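Local structure of ferric iron-binding periplasmic protein (Pseudomonas aeruginosa, 6J2S) at residues A[35-40]-A[56-61]; A[64-69]-A[291-296]; A[97-102]-A[224-229]; A[104-109]-A[180-185]; A[195-200]-A[207-212]. The protein binds ferric iron in the periplasm, probably for hand-over to an ABC transporter, and here holds a gallium(III) ion at the metal site. One frame throughout, in Å; residues are numbered along the deposited sequence.

Interaction 1: A[35-40]-A[56-61]; sequences GGDGQL and LYTEES. With GA (gallium (III) ion), chain D.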
# COMPACT_ATOMS: atom_id res chain seq x y z
N GLY A 35 -9.09 -8.81 5.74
CA GLY A 35 -9.62 -7.62 6.35
C GLY A 35 -8.81 -6.41 5.98
O GLY A 35 -7.94 -6.47 5.10
N GLY A 36 -9.07 -5.31 6.67
CA GLY A 36 -8.24 -4.13 6.52
C GLY A 36 -6.95 -4.27 7.31
O GLY A 36 -6.90 -4.98 8.32
N ASP A 37 -5.90 -3.60 6.82
CA ASP A 37 -4.59 -3.60 7.49
C ASP A 37 -4.73 -3.35 8.99
O ASP A 37 -4.29 -4.17 9.82
CB ASP A 37 -3.69 -2.50 6.93
CG ASP A 37 -3.09 -2.85 5.58
OD1 ASP A 37 -3.12 -4.03 5.18
OD2 ASP A 37 -2.57 -1.90 4.94
N GLY A 38 -5.26 -2.19 9.36
CA GLY A 38 -5.33 -1.83 10.77
C GLY A 38 -6.28 -2.72 11.54
O GLY A 38 -6.01 -3.10 12.68
N GLN A 39 -7.41 -3.06 10.92
CA GLN A 39 -8.35 -3.97 11.57
C GLN A 39 -7.68 -5.28 11.96
O GLN A 39 -7.86 -5.78 13.08
CB GLN A 39 -9.54 -4.24 10.64
CG GLN A 39 -10.24 -5.56 10.89
CD GLN A 39 -11.34 -5.79 9.88
OE1 GLN A 39 -11.11 -5.70 8.66
NE2 GLN A 39 -12.54 -6.05 10.36
N LEU A 40 -6.89 -5.86 11.05
CA LEU A 40 -6.24 -7.14 11.34
C LEU A 40 -5.16 -6.99 12.40
O LEU A 40 -4.99 -7.87 13.24
CB LEU A 40 -5.63 -7.74 10.07
CG LEU A 40 -6.65 -8.19 9.03
CD1 LEU A 40 -5.94 -8.61 7.75
CD2 LEU A 40 -7.51 -9.32 9.57
N LEU A 56 0.94 -12.31 8.77
CA LEU A 56 0.15 -11.13 8.47
C LEU A 56 0.75 -10.48 7.24
O LEU A 56 1.97 -10.30 7.16
CB LEU A 56 0.15 -10.13 9.64
CG LEU A 56 -0.42 -8.74 9.34
CD1 LEU A 56 -1.96 -8.76 9.18
CD2 LEU A 56 -0.00 -7.77 10.42
N TYR A 57 -0.11 -10.13 6.30
CA TYR A 57 0.26 -9.58 5.00
C TYR A 57 -0.56 -8.30 4.83
O TYR A 57 -1.79 -8.35 4.93
CB TYR A 57 -0.08 -10.61 3.93
CG TYR A 57 0.25 -10.30 2.50
CD1 TYR A 57 1.30 -9.45 2.15
CD2 TYR A 57 -0.45 -10.94 1.48
CE1 TYR A 57 1.61 -9.21 0.80
CE2 TYR A 57 -0.15 -10.73 0.15
CZ TYR A 57 0.88 -9.87 -0.19
OH TYR A 57 1.14 -9.68 -1.53
N THR A 58 0.11 -7.16 4.66
CA THR A 58 -0.57 -5.86 4.66
C THR A 58 -0.32 -5.12 3.36
O THR A 58 0.67 -5.36 2.66
CB THR A 58 -0.10 -4.96 5.82
OG1 THR A 58 1.29 -4.64 5.64
CG2 THR A 58 -0.31 -5.64 7.17
N GLU A 59 -1.23 -4.19 3.03
CA GLU A 59 -0.98 -3.33 1.88
C GLU A 59 0.07 -2.26 2.17
O GLU A 59 0.71 -1.75 1.24
CB GLU A 59 -2.27 -2.64 1.45
CG GLU A 59 -3.22 -3.53 0.72
CD GLU A 59 -4.35 -2.73 0.12
OE1 GLU A 59 -5.49 -2.84 0.60
OE2 GLU A 59 -4.09 -1.97 -0.81
N GLU A 60 0.22 -1.86 3.44
CA GLU A 60 1.07 -0.74 3.81
C GLU A 60 1.89 -1.11 5.04
O GLU A 60 1.58 -2.07 5.76
CB GLU A 60 0.24 0.53 4.09
CG GLU A 60 -0.95 0.75 3.16
CD GLU A 60 -0.55 1.21 1.75
OE1 GLU A 60 -1.43 1.21 0.85
OE2 GLU A 60 0.64 1.56 1.53
N SER A 61 2.93 -0.32 5.29
CA SER A 61 3.88 -0.65 6.35
C SER A 61 3.58 -0.12 7.75
O SER A 61 4.06 -0.73 8.71
CB SER A 61 5.29 -0.21 5.93
OG SER A 61 5.35 1.17 5.64
GA GA D . -5.39 -0.92 -2.04
O HOH W 1 -6.19 -3.28 3.95
O HOH W 2 -6.84 -1.03 -0.61
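Asp37, the first residue of helix 37-47, turns its carboxylate onto the backbone of the loop that follows strand 55-57, where Thr58, Glu59 and Glu60 meet it. OD1 accepts from Glu59 N at 2.9 Å, on its syn lone pair, the side of OD2, with an N-H...O angle of 155°. OD2 takes a weaker, bent bond from Glu60 N at 3.2 Å. Two consecutive amides are thus gripped by one carboxylate, a second-shell role, since Glu59 OE2 binds the gallium ion at 2.1 Å and also accepts from Arg101. The packing is tight here: Thr58 CB lies 3.2 Å from Asp37 OD1, and the two side chains cross at about a right angle. With chi1 of Thr58 at 64°, OG1 is directed along its own loop and donates to Glu60 O at 2.6 Å, which ties Thr58 to Glu60 within the loop. Away from the carboxylate the contact thins to one apolar touch, Leu40 CB to Leu56 CD1 at 3.9 Å. Toward the metal, water takes over: water 1 accepts from Asp37 N at 2.9 Å, while water 2, itself a gallium ligand, donates to Glu59 OE1 at 2.6 Å. Helix 37-47 is the crossover between strands 29-34 and 55-57, a beta-alpha-beta unit with strand 3-8 lying between the two. Leu56 packs on Tyr7 of strand 3-8 and on Leu64 and Leu67 of helix 62-70, while Thr58 is hydrogen-bonded to strand 223-230 through Gly227 and Ser226.

Interaction 2: A[64-69]-A[291-296]; sequences LIRLAS and LGEASE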
# COMPACT_ATOMS: atom_id res chain seq x y z
N LEU A 64 2.61 -2.81 10.30
CA LEU A 64 3.69 -3.72 10.67
C LEU A 64 4.67 -3.04 11.62
O LEU A 64 5.21 -3.69 12.52
CB LEU A 64 4.44 -4.19 9.42
CG LEU A 64 3.62 -4.92 8.37
CD1 LEU A 64 4.47 -5.09 7.13
CD2 LEU A 64 3.22 -6.25 8.91
N ILE A 65 4.94 -1.75 11.40
CA ILE A 65 5.75 -1.01 12.36
C ILE A 65 5.08 -0.98 13.72
O ILE A 65 5.73 -1.13 14.76
CB ILE A 65 6.02 0.42 11.86
CG1 ILE A 65 6.54 0.41 10.43
CG2 ILE A 65 6.96 1.16 12.83
CD1 ILE A 65 7.84 -0.19 10.31
N ARG A 66 3.76 -0.78 13.74
CA ARG A 66 3.04 -0.79 15.01
C ARG A 66 3.23 -2.13 15.73
O ARG A 66 3.67 -2.18 16.88
CB ARG A 66 1.56 -0.48 14.77
CG ARG A 66 0.66 -0.61 16.01
CD ARG A 66 -0.84 -0.70 15.61
NE ARG A 66 -1.59 -1.53 16.54
CZ ARG A 66 -2.89 -1.83 16.43
NH1 ARG A 66 -3.59 -1.36 15.40
NH2 ARG A 66 -3.48 -2.58 17.35
N LEU A 67 2.95 -3.23 15.02
CA LEU A 67 3.03 -4.55 15.64
C LEU A 67 4.46 -4.93 16.00
O LEU A 67 4.67 -5.61 17.01
CB LEU A 67 2.42 -5.61 14.73
CG LEU A 67 0.90 -5.52 14.62
CD1 LEU A 67 0.37 -6.59 13.69
CD2 LEU A 67 0.28 -5.67 15.99
N ALA A 68 5.45 -4.53 15.19
CA ALA A 68 6.83 -4.82 15.55
C ALA A 68 7.22 -4.07 16.82
O ALA A 68 7.94 -4.61 17.66
CB ALA A 68 7.78 -4.45 14.41
N SER A 69 6.74 -2.83 16.95
CA SER A 69 7.04 -2.01 18.13
C SER A 69 6.34 -2.55 19.36
O SER A 69 6.86 -2.44 20.48
CB SER A 69 6.63 -0.56 17.89
OG SER A 69 7.66 0.17 17.23
N LEU A 291 8.22 7.03 7.63
CA LEU A 291 6.82 7.25 7.93
C LEU A 291 6.42 6.59 9.24
O LEU A 291 5.46 7.03 9.88
CB LEU A 291 5.95 6.73 6.79
CG LEU A 291 6.33 7.25 5.40
CD1 LEU A 291 5.48 6.56 4.35
CD2 LEU A 291 6.19 8.75 5.33
N GLY A 292 7.13 5.54 9.63
CA GLY A 292 6.87 4.92 10.92
C GLY A 292 5.45 4.43 11.05
O GLY A 292 4.86 3.87 10.11
N GLU A 293 4.86 4.65 12.23
CA GLU A 293 3.48 4.29 12.48
C GLU A 293 2.49 5.30 11.92
O GLU A 293 1.28 5.04 11.98
CB GLU A 293 3.26 4.12 13.99
CG GLU A 293 4.28 3.18 14.63
CD GLU A 293 3.90 2.75 16.04
OE1 GLU A 293 2.70 2.83 16.40
OE2 GLU A 293 4.81 2.33 16.79
N ALA A 294 2.96 6.40 11.34
CA ALA A 294 2.11 7.45 10.78
C ALA A 294 1.22 8.08 11.86
O ALA A 294 0.08 8.47 11.58
CB ALA A 294 1.25 6.92 9.63
N SER A 295 1.76 8.21 13.08
CA SER A 295 0.96 8.70 14.21
C SER A 295 0.63 10.18 14.05
O SER A 295 -0.50 10.60 14.34
CB SER A 295 1.72 8.48 15.52
OG SER A 295 1.93 7.10 15.72
N GLU A 296 1.60 10.98 13.64
CA GLU A 296 1.32 12.39 13.43
C GLU A 296 0.27 12.58 12.36
O GLU A 296 -0.54 13.50 12.45
CB GLU A 296 2.61 13.13 13.08
CG GLU A 296 3.77 12.79 13.99
CD GLU A 296 4.76 11.85 13.32
OE1 GLU A 296 4.42 10.64 13.11
OE2 GLU A 296 5.88 12.32 12.98
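A type II' beta turn from Leu291 to Ala294, just before helix 295-304, sets Gly292 and Glu293 against Ile65, Arg66 and Ser69 on helix 62-70. Gly292 takes positive phi (59°) in the turn, and its carbonyl O meets Ile65 CG1 at 3.9 Å. Glu293 does most of the touching. Its chain, extended beyond CG (chi2 -167°), carries CD past Arg66 CA and brings OE2 to Ser69. CG rests on Ile65 CG2 at 3.8 Å, and CD stands 3.8 Å from Arg66 CA. At the carboxylate, OE1 lies against Arg66 CB at 3.9 Å, while OE2 reaches Ser69 CB at 3.6 Å. Arg66 crosses Glu293 at about a right angle but leads its guanidinium elsewhere, to donate from NH1 to Ser42 OG on helix 37-47. The charged atoms consequently stay apart, with Arg66 NE 6.1 Å from Glu293 OE1. At the two ends of the turn, Leu291 and Ala294 pack on helix 140-153, whereas Leu64 and Leu67 pack on strand 55-57, so the contact probably spans the two lobes flanking the metal cleft. No hydrogen bond or salt bridge joins the two segments: van der Waals contact and, perhaps, a modest long-range attraction between opposite charges are what the chemistry offers, consistent with a surface contact held by van der Waals packing.

Interaction 3: A[97-102]-A[224-229]; sequences GITART and TVSGAA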
# COMPACT_ATOMS: atom_id res chain seq x y z
N GLY A 97 9.29 -6.11 3.34
CA GLY A 97 8.51 -5.66 2.20
C GLY A 97 8.36 -6.77 1.18
O GLY A 97 9.26 -7.59 0.97
N ILE A 98 7.19 -6.81 0.55
CA ILE A 98 6.87 -7.82 -0.46
C ILE A 98 6.72 -7.19 -1.85
O ILE A 98 7.37 -7.62 -2.81
CB ILE A 98 5.60 -8.61 -0.07
CG1 ILE A 98 5.79 -9.24 1.32
CG2 ILE A 98 5.28 -9.69 -1.11
CD1 ILE A 98 6.90 -10.30 1.39
N THR A 99 5.89 -6.17 -1.98
CA THR A 99 5.83 -5.37 -3.19
C THR A 99 5.75 -3.90 -2.80
O THR A 99 5.47 -3.55 -1.65
CB THR A 99 4.63 -5.74 -4.09
OG1 THR A 99 3.40 -5.57 -3.37
CG2 THR A 99 4.73 -7.17 -4.62
N ALA A 100 6.00 -3.03 -3.76
CA ALA A 100 5.82 -1.60 -3.57
C ALA A 100 4.72 -1.10 -4.52
O ALA A 100 4.57 -1.61 -5.63
CB ALA A 100 7.14 -0.84 -3.81
N ARG A 101 3.94 -0.13 -4.05
CA ARG A 101 2.97 0.56 -4.89
C ARG A 101 3.31 2.04 -4.85
O ARG A 101 4.15 2.48 -4.06
CB ARG A 101 1.52 0.31 -4.41
CG ARG A 101 1.29 0.62 -2.93
CD ARG A 101 1.52 -0.58 -2.00
NE ARG A 101 0.61 -1.69 -2.27
CZ ARG A 101 -0.69 -1.70 -1.97
NH1 ARG A 101 -1.27 -0.65 -1.38
NH2 ARG A 101 -1.42 -2.75 -2.29
N THR A 102 2.66 2.82 -5.71
CA THR A 102 3.01 4.23 -5.77
C THR A 102 1.75 5.07 -5.89
O THR A 102 0.73 4.64 -6.45
CB THR A 102 3.99 4.53 -6.93
OG1 THR A 102 4.39 5.92 -6.88
CG2 THR A 102 3.35 4.26 -8.26
N THR A 224 4.88 3.44 -1.41
CA THR A 224 4.61 2.76 -0.15
C THR A 224 4.81 1.27 -0.34
O THR A 224 4.68 0.74 -1.44
CB THR A 224 3.19 3.04 0.35
OG1 THR A 224 2.25 2.49 -0.59
CG2 THR A 224 2.92 4.56 0.49
N VAL A 225 5.10 0.57 0.76
CA VAL A 225 5.54 -0.82 0.73
C VAL A 225 4.51 -1.70 1.42
O VAL A 225 4.12 -1.44 2.57
CB VAL A 225 6.93 -0.97 1.38
CG1 VAL A 225 7.33 -2.42 1.43
CG2 VAL A 225 7.96 -0.16 0.58
N SER A 226 4.06 -2.73 0.71
CA SER A 226 3.23 -3.78 1.28
C SER A 226 4.17 -4.85 1.83
O SER A 226 5.12 -5.25 1.15
CB SER A 226 2.31 -4.35 0.19
OG SER A 226 1.91 -5.68 0.48
N GLY A 227 3.90 -5.32 3.06
CA GLY A 227 4.84 -6.16 3.76
C GLY A 227 4.20 -7.37 4.41
O GLY A 227 2.97 -7.51 4.42
N ALA A 228 5.05 -8.23 4.96
CA ALA A 228 4.60 -9.45 5.63
C ALA A 228 5.42 -9.69 6.89
O ALA A 228 6.54 -9.21 7.02
CB ALA A 228 4.69 -10.67 4.70
N ALA A 229 4.84 -10.47 7.80
CA ALA A 229 5.49 -10.79 9.06
C ALA A 229 4.95 -12.11 9.59
O ALA A 229 3.79 -12.47 9.35
CB ALA A 229 5.29 -9.70 10.12
O HOH W 3 2.33 -7.39 -1.68
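Ile98 and Thr99 both face Ser226, a classic beta bulge that shifts the register by one residue between the antiparallel strands 96-107 and 223-230. Long strands of this kind link the two lobes in related periplasmic binding proteins, and this central, buried pair is consistent with that role. The short segments run at 156° to each other. Among the backbone bonds, Ser226 O accepts from Ile98 N at 2.7 Å and weakly from Thr99 N at 3.4 Å, the shared acceptance that accompanies the bulge. Thr99 O in return receives Ser226 N at 2.9 Å. Arg101 and Thr224 form the next hydrogen-bonded pair, each N donating to the other's O, with Ala100 and Val225 as the non-hydrogen-bonded pair between. Apolar contacts cluster near the bulge: Val225 CG1 sits 3.5 Å from Gly97 CA, and Ile98 CG1 meets Ala228 CB at 3.8 Å. The face bearing Thr99, Arg101, Thr224 and Ser226 is polar. Arg101, with CG between its own N and carbonyl carbon (chi1 53°) and the chain bent at chi2 (-90°), brings CG within 3.1 Å of Thr224 OG1 and curls over the strand. Its guanidinium is held by salt bridges to Glu262 and Glu60 and donates to the metal ligand Glu59. Thr224 OG1 also bonds Glu60, Ser226 OG bonds Thr58 O, and Thr99 OG1 bonds Glu262. Between the last two hydroxyls lies water 3, which donates to Thr99 OG1 at 2.7 Å and to Ser226 OG at 2.8 Å.

Interaction 4: A[104-109]-A[180-185]; sequences VLAYNP and KAVENG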
# COMPACT_ATOMS: atom_id res chain seq x y z
N VAL A 104 -0.52 8.00 -7.40
CA VAL A 104 -0.72 8.55 -8.73
C VAL A 104 -1.92 9.49 -8.71
O VAL A 104 -2.72 9.53 -7.77
CB VAL A 104 -0.96 7.46 -9.80
CG1 VAL A 104 0.22 6.52 -9.91
CG2 VAL A 104 -2.23 6.67 -9.47
N LEU A 105 -2.03 10.27 -9.78
CA LEU A 105 -3.19 11.13 -10.00
C LEU A 105 -3.91 10.57 -11.22
O LEU A 105 -3.47 10.76 -12.36
CB LEU A 105 -2.73 12.56 -10.22
CG LEU A 105 -3.85 13.53 -10.55
CD1 LEU A 105 -4.75 13.73 -9.34
CD2 LEU A 105 -3.21 14.84 -11.02
N ALA A 106 -4.99 9.84 -11.00
CA ALA A 106 -5.77 9.37 -12.14
C ALA A 106 -6.60 10.54 -12.65
O ALA A 106 -7.07 11.36 -11.86
CB ALA A 106 -6.67 8.20 -11.75
N TYR A 107 -6.74 10.66 -13.97
CA TYR A 107 -7.55 11.76 -14.48
C TYR A 107 -8.28 11.30 -15.73
O TYR A 107 -7.92 10.31 -16.37
CB TYR A 107 -6.70 13.01 -14.78
CG TYR A 107 -5.73 12.83 -15.91
CD1 TYR A 107 -4.55 12.12 -15.74
CD2 TYR A 107 -5.98 13.39 -17.16
CE1 TYR A 107 -3.63 11.94 -16.78
CE2 TYR A 107 -5.07 13.23 -18.22
CZ TYR A 107 -3.91 12.50 -18.02
OH TYR A 107 -3.02 12.34 -19.06
N ASN A 108 -9.33 12.05 -16.08
CA ASN A 108 -10.14 11.78 -17.27
C ASN A 108 -9.83 12.88 -18.28
O ASN A 108 -10.20 14.04 -18.04
CB ASN A 108 -11.63 11.75 -16.93
CG ASN A 108 -12.48 11.25 -18.08
OD1 ASN A 108 -12.29 11.66 -19.22
ND2 ASN A 108 -13.42 10.34 -17.79
N PRO A 109 -9.15 12.57 -19.39
CA PRO A 109 -8.73 13.64 -20.30
C PRO A 109 -9.86 14.28 -21.04
O PRO A 109 -9.64 15.32 -21.67
CB PRO A 109 -7.77 12.92 -21.27
CG PRO A 109 -8.13 11.50 -21.20
CD PRO A 109 -8.66 11.24 -19.81
N LYS A 180 -13.39 4.50 -10.29
CA LYS A 180 -14.60 4.40 -11.10
C LYS A 180 -15.18 5.78 -11.41
O LYS A 180 -15.61 6.05 -12.54
CB LYS A 180 -15.64 3.55 -10.36
CG LYS A 180 -16.90 3.25 -11.13
CD LYS A 180 -17.86 2.44 -10.26
CE LYS A 180 -18.84 1.64 -11.10
NZ LYS A 180 -19.82 0.92 -10.23
N ALA A 181 -15.20 6.67 -10.41
CA ALA A 181 -15.72 8.02 -10.61
C ALA A 181 -14.91 8.78 -11.65
O ALA A 181 -15.47 9.53 -12.46
CB ALA A 181 -15.73 8.79 -9.30
N VAL A 182 -13.59 8.61 -11.65
CA VAL A 182 -12.77 9.23 -12.69
C VAL A 182 -13.07 8.60 -14.04
O VAL A 182 -13.31 9.30 -15.03
CB VAL A 182 -11.28 9.12 -12.34
CG1 VAL A 182 -10.42 9.65 -13.50
CG2 VAL A 182 -11.02 9.91 -11.06
N GLU A 183 -13.07 7.27 -14.10
CA GLU A 183 -13.34 6.58 -15.35
C GLU A 183 -14.70 6.99 -15.93
O GLU A 183 -14.85 7.12 -17.15
CB GLU A 183 -13.27 5.07 -15.13
CG GLU A 183 -13.69 4.25 -16.35
CD GLU A 183 -12.70 4.36 -17.48
OE1 GLU A 183 -11.61 4.95 -17.27
OE2 GLU A 183 -13.00 3.86 -18.58
N ASN A 184 -15.70 7.19 -15.07
CA ASN A 184 -17.06 7.52 -15.50
C ASN A 184 -17.30 9.02 -15.60
O ASN A 184 -18.45 9.44 -15.80
CB ASN A 184 -18.08 6.91 -14.55
CG ASN A 184 -18.13 5.39 -14.66
OD1 ASN A 184 -17.52 4.79 -15.55
ND2 ASN A 184 -18.87 4.76 -13.75
N GLY A 185 -16.27 9.84 -15.43
CA GLY A 185 -16.42 11.28 -15.55
C GLY A 185 -17.20 11.94 -14.43
O GLY A 185 -17.55 13.13 -14.56
O HOH W 4 -15.14 9.34 -19.67
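Asn108, just past the end of strand 96-107, reaches the C-terminal turn of helix 175-183 and binds the carbonyl of Val182, where that helix packs on the mixed sheet of this periplasmic binding protein beside strands 96-107 and 189-193. The route can be followed atom by atom. CB stands 3.5 Å from Val182 O. CG, anti to Asn108's own N (chi1 -170°), stays 3.7 Å from the same oxygen. At the tip, ND2 donates to Val182 O at 3.0 Å, nearly straight at 166° and with the acceptor close to the amide plane. OD1 is taken by Lys110 N, a bond to its own chain that helps fix the rotation of the amide. Val182 O has a second donor, Gly185 N at 3.0 Å, which closes the turn where the helix stops; two N-H groups therefore satisfy one helix-end carbonyl. ND2 also donates a hydrogen bond to water 4 at 2.7 Å, and that water returns a weak bond to Glu183 O. Next to this bond the packing is apolar: Ala106 CB meets Val182 CG1 at 4.4 Å, and Val182 also touches Ala190. The Glu183 carboxylate forms a salt bridge with Lys204 and accepts from Ser209 OG and Asn208 N. Strand 210-212 is the other neighbour of strand 96-107 here. The metal is remote, about 13 Å from the Ala106 side chain. Val182 CG1, anti to its backbone N (chi1 174°), makes its nearest approach to the other segment at the backbone, 3.5 Å from Tyr107 C.

Interaction 5: A[195-200]-A[207-212]; sequences YYWYTL and LNSRLH. With GA (gallium (III) ion), chain D.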
# COMPACT_ATOMS: atom_id res chain seq x y z
N TYR A 195 -1.99 0.59 -8.94
CA TYR A 195 -2.42 -0.73 -9.41
C TYR A 195 -3.91 -0.78 -9.71
O TYR A 195 -4.35 -1.68 -10.43
CB TYR A 195 -2.03 -1.81 -8.37
CG TYR A 195 -2.50 -1.52 -6.97
CD1 TYR A 195 -1.68 -0.87 -6.05
CD2 TYR A 195 -3.78 -1.91 -6.56
CE1 TYR A 195 -2.13 -0.62 -4.74
CE2 TYR A 195 -4.24 -1.66 -5.26
CZ TYR A 195 -3.41 -1.00 -4.37
OH TYR A 195 -3.86 -0.74 -3.10
N TYR A 196 -4.70 0.16 -9.19
CA TYR A 196 -6.14 0.13 -9.45
C TYR A 196 -6.45 0.39 -10.91
O TYR A 196 -7.42 -0.15 -11.45
CB TYR A 196 -6.87 1.14 -8.59
CG TYR A 196 -6.85 0.80 -7.13
CD1 TYR A 196 -5.92 1.38 -6.29
CD2 TYR A 196 -7.78 -0.09 -6.59
CE1 TYR A 196 -5.88 1.08 -4.95
CE2 TYR A 196 -7.76 -0.40 -5.24
CZ TYR A 196 -6.80 0.19 -4.43
OH TYR A 196 -6.77 -0.08 -3.09
N TRP A 197 -5.63 1.23 -11.56
CA TRP A 197 -5.84 1.54 -12.97
C TRP A 197 -5.53 0.34 -13.85
O TRP A 197 -6.23 0.09 -14.84
CB TRP A 197 -4.98 2.75 -13.35
CG TRP A 197 -5.25 3.28 -14.71
CD1 TRP A 197 -6.25 4.14 -15.06
CD2 TRP A 197 -4.51 3.01 -15.90
NE1 TRP A 197 -6.17 4.41 -16.40
CE2 TRP A 197 -5.12 3.72 -16.94
CE3 TRP A 197 -3.39 2.22 -16.19
CZ2 TRP A 197 -4.64 3.69 -18.26
CZ3 TRP A 197 -2.93 2.18 -17.50
CH2 TRP A 197 -3.56 2.91 -18.51
N TYR A 198 -4.48 -0.41 -13.51
CA TYR A 198 -4.14 -1.58 -14.31
C TYR A 198 -5.18 -2.67 -14.13
O TYR A 198 -5.43 -3.44 -15.07
CB TYR A 198 -2.74 -2.07 -13.95
CG TYR A 198 -1.71 -1.06 -14.34
CD1 TYR A 198 -1.15 -1.07 -15.61
CD2 TYR A 198 -1.34 -0.03 -13.47
CE1 TYR A 198 -0.24 -0.11 -15.99
CE2 TYR A 198 -0.43 0.94 -13.84
CZ TYR A 198 0.11 0.89 -15.12
OH TYR A 198 1.03 1.82 -15.52
N THR A 199 -5.83 -2.74 -12.97
CA THR A 199 -6.91 -3.71 -12.81
C THR A 199 -8.10 -3.34 -13.68
O THR A 199 -8.67 -4.21 -14.36
CB THR A 199 -7.33 -3.79 -11.33
OG1 THR A 199 -6.24 -4.34 -10.57
CG2 THR A 199 -8.57 -4.67 -11.16
N LEU A 200 -8.48 -2.06 -13.69
CA LEU A 200 -9.51 -1.58 -14.61
C LEU A 200 -9.13 -1.86 -16.06
O LEU A 200 -9.97 -2.33 -16.84
CB LEU A 200 -9.73 -0.09 -14.37
CG LEU A 200 -10.84 0.69 -15.05
CD1 LEU A 200 -12.21 0.08 -14.78
CD2 LEU A 200 -10.81 2.16 -14.60
N LEU A 207 -9.73 2.32 -21.77
CA LEU A 207 -10.20 3.16 -20.68
C LEU A 207 -10.36 4.60 -21.13
O LEU A 207 -9.64 5.09 -22.00
CB LEU A 207 -9.21 3.11 -19.51
CG LEU A 207 -9.11 1.74 -18.86
CD1 LEU A 207 -8.27 1.83 -17.58
CD2 LEU A 207 -10.52 1.24 -18.58
N ASN A 208 -11.32 5.28 -20.51
CA ASN A 208 -11.34 6.74 -20.61
C ASN A 208 -10.19 7.35 -19.82
O ASN A 208 -9.57 8.33 -20.25
CB ASN A 208 -12.67 7.27 -20.09
CG ASN A 208 -13.85 6.79 -20.91
OD1 ASN A 208 -13.81 6.78 -22.14
ND2 ASN A 208 -14.90 6.38 -20.22
N SER A 209 -9.90 6.80 -18.65
CA SER A 209 -9.01 7.45 -17.71
C SER A 209 -7.55 7.15 -18.04
O SER A 209 -7.23 6.18 -18.74
CB SER A 209 -9.33 6.98 -16.29
OG SER A 209 -9.05 5.60 -16.19
N ARG A 210 -6.68 8.01 -17.53
CA ARG A 210 -5.24 7.91 -17.67
C ARG A 210 -4.61 8.13 -16.30
O ARG A 210 -5.26 8.64 -15.38
CB ARG A 210 -4.70 8.93 -18.68
CG ARG A 210 -5.13 8.67 -20.11
CD ARG A 210 -4.59 7.32 -20.62
NE ARG A 210 -5.01 7.06 -22.00
CZ ARG A 210 -6.08 6.35 -22.33
NH1 ARG A 210 -6.86 5.82 -21.40
NH2 ARG A 210 -6.39 6.16 -23.61
N LEU A 211 -3.35 7.75 -16.17
CA LEU A 211 -2.60 7.99 -14.94
C LEU A 211 -1.60 9.11 -15.18
O LEU A 211 -0.94 9.16 -16.21
CB LEU A 211 -1.86 6.75 -14.45
CG LEU A 211 -2.70 5.62 -13.86
CD1 LEU A 211 -1.77 4.61 -13.19
CD2 LEU A 211 -3.73 6.20 -12.89
N HIS A 212 -1.52 10.01 -14.21
CA HIS A 212 -0.47 11.02 -14.12
C HIS A 212 0.43 10.71 -12.93
O HIS A 212 -0.07 10.49 -11.82
CB HIS A 212 -1.07 12.41 -13.97
CG HIS A 212 -0.03 13.49 -13.83
ND1 HIS A 212 0.82 13.83 -14.86
CD2 HIS A 212 0.30 14.28 -12.79
CE1 HIS A 212 1.63 14.80 -14.46
NE2 HIS A 212 1.34 15.08 -13.20
GA GA D . -5.39 -0.92 -2.04
O HOH W 2 -6.84 -1.03 -0.61
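Trp197 is sandwiched between Leu207 and Leu211, the centre of the packing of helix 195-204 on strand 210-212 of the mixed sheet of this periplasmic binding protein, the axes of the two short segments nearly antiparallel (165°). Leu207 CD1 sits over one face, 3.8 Å from the centroid of the five-membered ring, and Leu211 CG covers the opposite face at 3.9 Å; both are CH-pi contacts. With CG anti to its own N (chi1 -172°), the indole extends from the helix into the gap between these leucines. Around this centre Leu200 CG packs on Leu207 CD2 at 3.6 Å, and Tyr198 CE2 meets Leu211 CD1 at 4.0 Å. Leu211 also touches Val104 and Ala106, tying the helix to strand 96-107. At the indole edge the contact turns polar: NE1 approaches Ser209 O at 3.1 Å, close to the ring plane, and Ser209 OG at 3.1 Å, two weak bonds sharing one N-H. Ser209 OG has a firmer partner in Glu183. Arg210 NH1 donates to both Leu207 O and Ser209 O, standing above both carbonyl planes, a pair of bonds that ties residues 207 to 210 together. Tyr195 and Tyr196, earlier in the same segment as Trp197, lead away from this packing to the gallium site. Tyr195 OH and Tyr196 OH each bind the gallium ion at 1.9 Å, the metal lying in the plane of the Tyr195 ring at its edge.

Overall arrangement
The gallium ion links interactions 1 and 5: Glu59 comes from one, Tyr195 and Tyr196 from the other, and His11 and water 2 also bind the ion, although the two centres are about 24 Å apart. Interaction 3 lies between, its centre about 11 Å from that of interaction 1, and its Arg101 reaches both Glu59 and the neighbourhood of Tyr195. Strand 96-107 continues from interaction 3 into interaction 4, which shares backbone bonds with interaction 5 (Leu105 O to His212 N, 2.8 Å), their centres about 8 Å apart. Interaction 2 touches interaction 1 through Leu64 and Leu67 but stays about 13 Å, nearest atoms, from interaction 4, across the chain's centre.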